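Local coordinates for protein cytidine deaminase (Mycobacterium leprae, PDB 3R2N) that probably catalyses the zinc-dependent hydrolytic deamination of cytidine to uridine in pyrimidine salvage, working as a homotetramer, at residues D[35-49]-D[58-70]. Residues are numbered along the deposited sequence; the frame is centred on the assembly and turned at random.
With ZN (zinc ion), chain K; EDO (1,2-ethanediol), chain L.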
loop_
_atom_site.group_PDB
_atom_site.type_symbol
_atom_site.label_atom_id
_atom_site.label_comp_id
_atom_site.label_asym_id
_atom_site.label_seq_id
_atom_site.Cartn_x
_atom_site.Cartn_y
_atom_site.Cartn_z
ATOM N N VAL D 35 -14.937 -6.616 -9.940
ATOM C CA VAL D 35 -15.371 -5.256 -10.252
ATOM C C VAL D 35 -15.445 -5.104 -11.749
ATOM O O VAL D 35 -14.720 -5.761 -12.485
ATOM C CB VAL D 35 -14.445 -4.150 -9.624
ATOM C CG1 VAL D 35 -13.026 -4.127 -10.273
ATOM C CG2 VAL D 35 -15.092 -2.792 -9.730
ATOM N N ALA D 36 -16.312 -4.219 -12.201
ATOM C CA ALA D 36 -16.465 -3.994 -13.606
ATOM C C ALA D 36 -16.820 -2.523 -13.777
ATOM O O ALA D 36 -17.543 -1.943 -12.949
ATOM C CB ALA D 36 -17.583 -4.920 -14.205
ATOM N N GLY D 37 -16.337 -1.957 -14.885
ATOM C CA GLY D 37 -16.415 -0.536 -15.147
ATOM C C GLY D 37 -16.697 -0.272 -16.611
ATOM O O GLY D 37 -16.279 -1.040 -17.467
ATOM N N PHE D 38 -17.445 0.796 -16.887
ATOM C CA PHE D 38 -17.495 1.374 -18.231
ATOM C C PHE D 38 -16.528 2.535 -18.336
ATOM O O PHE D 38 -16.458 3.381 -17.446
ATOM C CB PHE D 38 -18.892 1.847 -18.556
ATOM C CG PHE D 38 -19.833 0.743 -18.917
ATOM C CD1 PHE D 38 -19.498 -0.179 -19.907
ATOM C CD2 PHE D 38 -21.075 0.636 -18.292
ATOM C CE1 PHE D 38 -20.387 -1.211 -20.280
ATOM C CE2 PHE D 38 -21.972 -0.388 -18.658
ATOM C CZ PHE D 38 -21.607 -1.323 -19.649
ATOM N N VAL D 39 -15.763 2.566 -19.417
ATOM C CA VAL D 39 -14.836 3.679 -19.654
ATOM C C VAL D 39 -15.601 4.702 -20.514
ATOM O O VAL D 39 -16.695 4.392 -21.016
ATOM C CB VAL D 39 -13.517 3.188 -20.298
ATOM C CG1 VAL D 39 -12.473 4.229 -20.195
ATOM C CG2 VAL D 39 -13.022 1.941 -19.570
ATOM N N ASN D 40 -15.066 5.917 -20.635
ATOM C CA ASN D 40 -15.717 6.993 -21.379
ATOM C C ASN D 40 -15.794 6.773 -22.895
ATOM O O ASN D 40 -16.476 7.535 -23.587
ATOM C CB ASN D 40 -15.111 8.368 -21.041
ATOM C CG ASN D 40 -13.632 8.460 -21.373
ATOM O OD1 ASN D 40 -12.966 7.436 -21.598
ATOM N ND2 ASN D 40 -13.100 9.692 -21.394
ATOM N N ASP D 41 -15.104 5.742 -23.402
ATOM C CA ASP D 41 -15.300 5.271 -24.793
ATOM C C ASP D 41 -16.299 4.109 -24.914
ATOM O O ASP D 41 -16.464 3.524 -25.994
ATOM C CB ASP D 41 -13.954 4.915 -25.457
ATOM C CG ASP D 41 -13.374 3.563 -24.994
ATOM O OD1 ASP D 41 -13.740 3.067 -23.908
ATOM O OD2 ASP D 41 -12.520 2.999 -25.737
ATOM N N GLY D 42 -16.928 3.754 -23.795
ATOM C CA GLY D 42 -17.901 2.662 -23.753
ATOM C C GLY D 42 -17.408 1.240 -23.490
ATOM O O GLY D 42 -18.231 0.314 -23.365
ATOM N N ARG D 43 -16.092 1.034 -23.441
ATOM C CA ARG D 43 -15.585 -0.317 -23.168
ATOM C C ARG D 43 -15.694 -0.741 -21.705
ATOM O O ARG D 43 -15.607 0.081 -20.768
ATOM C CB ARG D 43 -14.155 -0.549 -23.692
ATOM C CG ARG D 43 -13.049 -0.081 -22.786
ATOM C CD ARG D 43 -11.713 -0.143 -23.519
ATOM N NE ARG D 43 -10.627 0.363 -22.687
ATOM C CZ ARG D 43 -10.275 1.651 -22.582
ATOM N NH1 ARG D 43 -9.255 1.985 -21.786
ATOM N NH2 ARG D 43 -10.909 2.607 -23.275
ATOM N N LEU D 44 -15.903 -2.041 -21.543
ATOM C CA LEU D 44 -16.049 -2.668 -20.245
ATOM C C LEU D 44 -14.696 -3.173 -19.775
ATOM O O LEU D 44 -14.043 -3.930 -20.482
ATOM C CB LEU D 44 -17.018 -3.845 -20.341
ATOM C CG LEU D 44 -17.835 -4.135 -19.078
ATOM C CD1 LEU D 44 -19.088 -4.927 -19.450
ATOM C CD2 LEU D 44 -17.060 -4.854 -17.988
ATOM N N ILE D 45 -14.278 -2.747 -18.590
ATOM C CA ILE D 45 -13.122 -3.334 -17.950
ATOM C C ILE D 45 -13.480 -3.990 -16.620
ATOM O O ILE D 45 -14.561 -3.760 -16.096
ATOM C CB ILE D 45 -11.921 -2.359 -17.854
ATOM C CG1 ILE D 45 -12.264 -1.097 -17.046
ATOM C CG2 ILE D 45 -11.425 -2.050 -19.278
ATOM C CD1 ILE D 45 -11.093 -0.097 -16.943
ATOM N N THR D 46 -12.597 -4.852 -16.114
ATOM C CA THR D 46 -12.850 -5.614 -14.882
ATOM C C THR D 46 -11.563 -5.725 -14.076
ATOM O O THR D 46 -10.496 -5.345 -14.553
ATOM C CB THR D 46 -13.273 -7.041 -15.175
ATOM O OG1 THR D 46 -12.147 -7.744 -15.738
ATOM C CG2 THR D 46 -14.466 -7.095 -16.128
ATOM N N GLY D 47 -11.686 -6.261 -12.858
ATOM C CA GLY D 47 -10.565 -6.437 -11.936
ATOM C C GLY D 47 -11.011 -7.386 -10.837
ATOM O O GLY D 47 -12.212 -7.454 -10.524
ATOM N N VAL D 48 -10.059 -8.140 -10.294
ATOM C CA VAL D 48 -10.296 -9.045 -9.173
ATOM C C VAL D 48 -9.288 -8.736 -8.087
ATOM O O VAL D 48 -8.178 -8.218 -8.375
ATOM C CB VAL D 48 -10.111 -10.532 -9.567
ATOM C CG1 VAL D 48 -11.139 -10.930 -10.619
ATOM C CG2 VAL D 48 -8.676 -10.794 -10.067
ATOM N N ASN D 49 -9.640 -9.041 -6.843
ATOM C CA ASN D 49 -8.685 -8.799 -5.776
ATOM C C ASN D 49 -7.589 -9.819 -5.816
ATOM O O ASN D 49 -7.844 -10.959 -6.173
ATOM C CB ASN D 49 -9.315 -8.711 -4.388
ATOM C CG ASN D 49 -10.141 -9.950 -3.996
ATOM O OD1 ASN D 49 -10.787 -10.639 -4.829
ATOM N ND2 ASN D 49 -10.199 -10.177 -2.684
ATOM N N ALA D 58 -1.830 -6.632 -0.463
ATOM C CA ALA D 58 -3.028 -7.028 -1.194
ATOM C C ALA D 58 -3.446 -5.917 -2.155
ATOM O O ALA D 58 -3.404 -4.724 -1.797
ATOM C CB ALA D 58 -4.184 -7.379 -0.234
ATOM N N LEU D 59 -3.852 -6.337 -3.359
ATOM C CA LEU D 59 -4.468 -5.472 -4.355
ATOM C C LEU D 59 -5.992 -5.622 -4.343
ATOM O O LEU D 59 -6.498 -6.750 -4.442
ATOM C CB LEU D 59 -3.964 -5.854 -5.755
ATOM C CG LEU D 59 -2.490 -5.552 -6.005
ATOM C CD1 LEU D 59 -2.002 -6.124 -7.305
ATOM C CD2 LEU D 59 -2.349 -4.074 -5.981
ATOM N N CYS D 60 -6.727 -4.512 -4.236
ATOM C CA CYS D 60 -8.187 -4.590 -4.308
ATOM C C CYS D 60 -8.607 -4.827 -5.745
ATOM O O CYS D 60 -7.822 -4.600 -6.661
ATOM C CB CYS D 60 -8.860 -3.339 -3.763
ATOM S SG CYS D 60 -8.706 -3.103 -1.942
ATOM N N ALA D 61 -9.841 -5.292 -5.929
ATOM C CA ALA D 61 -10.424 -5.463 -7.249
ATOM C C ALA D 61 -10.317 -4.166 -8.067
ATOM O O ALA D 61 -9.955 -4.218 -9.254
ATOM C CB ALA D 61 -11.920 -5.944 -7.138
ATOM N N GLU D 62 -10.598 -3.025 -7.428
ATOM C CA GLU D 62 -10.582 -1.705 -8.082
ATOM C C GLU D 62 -9.179 -1.330 -8.586
ATOM O O GLU D 62 -9.064 -0.761 -9.671
ATOM C CB GLU D 62 -11.142 -0.599 -7.160
ATOM C CG GLU D 62 -12.573 -0.848 -6.654
ATOM C CD GLU D 62 -12.588 -1.571 -5.324
ATOM O OE1 GLU D 62 -11.984 -2.668 -5.227
ATOM O OE2 GLU D 62 -13.173 -1.038 -4.358
ATOM N N CYS D 63 -8.144 -1.640 -7.791
ATOM C CA CYS D 63 -6.712 -1.568 -8.234
ATOM C C CYS D 63 -6.495 -2.347 -9.551
ATOM O O CYS D 63 -5.870 -1.826 -10.493
ATOM C CB CYS D 63 -5.763 -2.147 -7.182
ATOM S SG CYS D 63 -5.723 -1.280 -5.577
ATOM N N SER D 64 -7.024 -3.587 -9.613
ATOM C CA SER D 64 -6.736 -4.421 -10.754
ATOM C C SER D 64 -7.351 -3.788 -11.975
ATOM O O SER D 64 -6.713 -3.715 -13.030
ATOM C CB SER D 64 -7.207 -5.856 -10.572
ATOM O OG SER D 64 -6.422 -6.513 -9.614
ATOM N N MET D 65 -8.545 -3.248 -11.778
ATOM C CA MET D 65 -9.309 -2.605 -12.835
ATOM C C MET D 65 -8.646 -1.347 -13.348
ATOM O O MET D 65 -8.600 -1.117 -14.550
ATOM C CB MET D 65 -10.737 -2.295 -12.358
ATOM C CG MET D 65 -11.531 -1.545 -13.407
ATOM S SD MET D 65 -13.160 -1.056 -12.825
ATOM C CE MET D 65 -12.714 0.099 -11.528
ATOM N N ILE D 66 -8.138 -0.540 -12.427
ATOM C CA ILE D 66 -7.308 0.611 -12.782
ATOM C C ILE D 66 -6.128 0.202 -13.677
ATOM O O ILE D 66 -5.924 0.788 -14.736
ATOM C CB ILE D 66 -6.922 1.458 -11.534
ATOM C CG1 ILE D 66 -8.171 2.179 -10.967
ATOM C CG2 ILE D 66 -5.825 2.469 -11.843
ATOM C CD1 ILE D 66 -8.914 3.070 -11.974
ATOM N N SER D 67 -5.391 -0.834 -13.299
ATOM C CA SER D 67 -4.321 -1.374 -14.178
ATOM C C SER D 67 -4.820 -1.792 -15.562
ATOM O O SER D 67 -4.083 -1.675 -16.547
ATOM C CB SER D 67 -3.648 -2.575 -13.532
ATOM O OG SER D 67 -3.073 -2.159 -12.316
ATOM N N ALA D 68 -6.055 -2.307 -15.626
ATOM C CA ALA D 68 -6.620 -2.706 -16.899
ATOM C C ALA D 68 -6.964 -1.451 -17.727
ATOM O O ALA D 68 -6.754 -1.417 -18.940
ATOM C CB ALA D 68 -7.847 -3.635 -16.690
ATOM N N LEU D 69 -7.451 -0.407 -17.049
ATOM C CA LEU D 69 -7.775 0.857 -17.694
ATOM C C LEU D 69 -6.588 1.372 -18.523
ATOM O O LEU D 69 -6.770 1.747 -19.698
ATOM C CB LEU D 69 -8.174 1.888 -16.647
ATOM C CG LEU D 69 -8.378 3.336 -17.084
ATOM C CD1 LEU D 69 -9.576 3.475 -18.045
ATOM C CD2 LEU D 69 -8.538 4.189 -15.845
ATOM N N TYR D 70 -5.404 1.400 -17.900
ATOM C CA TYR D 70 -4.176 1.815 -18.568
ATOM C C TYR D 70 -3.653 0.769 -19.551
ATOM O O TYR D 70 -3.236 1.132 -20.646
ATOM C CB TYR D 70 -3.126 2.345 -17.561
ATOM C CG TYR D 70 -3.646 3.667 -17.053
ATOM C CD1 TYR D 70 -3.481 4.847 -17.822
ATOM C CD2 TYR D 70 -4.422 3.744 -15.873
ATOM C CE1 TYR D 70 -4.022 6.063 -17.407
ATOM C CE2 TYR D 70 -4.957 4.961 -15.454
ATOM C CZ TYR D 70 -4.770 6.107 -16.226
ATOM O OH TYR D 70 -5.312 7.314 -15.829
HETATM ZN ZN ZN K . -10.084 -1.127 -1.880
HETATM C C1 EDO L . -13.776 -3.464 -1.791
HETATM O O1 EDO L . -13.424 -3.954 -3.101
HETATM C C2 EDO L . -12.578 -2.712 -1.222
HETATM O O2 EDO L . -12.171 -1.675 -2.144
#
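Helix 61-70 lies against the hairpin of strands 35-39 and 44-48, its axis passing 5.4 Å from that of strand 44-48 at 139° between their N-to-C directions. Such closeness depends on Gly47, whose CA rests 3.5 Å from Ala61 O in a CA-H...O contact; a second one joins Met65 CA to Thr46 O. Met65 spans both strands. With CG anti to the backbone N (chi1 176°), its extended chain runs out between them: CB touches Val35 CG1 at 3.6 Å, CG meets Ile45 CG1, and SD arrives 3.9 Å from Gly37 N; the bend at chi3 (65°) turns only CE, which ends near Val35 CG2. Ile45 CD1 reaches Leu69 CB at 3.5 Å, while Leu69 CD1 lies against Val39 CG1.

This is part of the alpha/beta core of the cytidine deaminase fold, where Val80 of strand 77-83 continues the packing on Val35 and Met65. The helix starts at the metal: Cys60, its N-cap, binds zinc through SG at 2.4 Å, along with Cys93 and Cys96. Two residues on, in the first turn, Glu62 points away from the hairpin, and its OE1 accepts a hydrogen bond from O1 of a 1,2-ethanediol whose O2 also ligates the zinc; in relatives the glutamate of this His/Cys-Ala-Glu motif shuttles protons.

Ser64 OG lies 2.7 Å from Val48 O and also hydrogen-bonds Ser67 of the second subunit; the end of strand 44-48 lies at this interface, where Val48 packs on Tyr70 of that subunit. At the far end, Asp41 OD1 accepts from Arg43 N in an Asx turn and forms a salt bridge with Arg43 NH2 (2.9 Å). Val39 CG2 covers one guanidinium face; Gly74 O at NH1 and Thr72 OG1 at NE hold the group, with Leu69 O a weak addition at its edge.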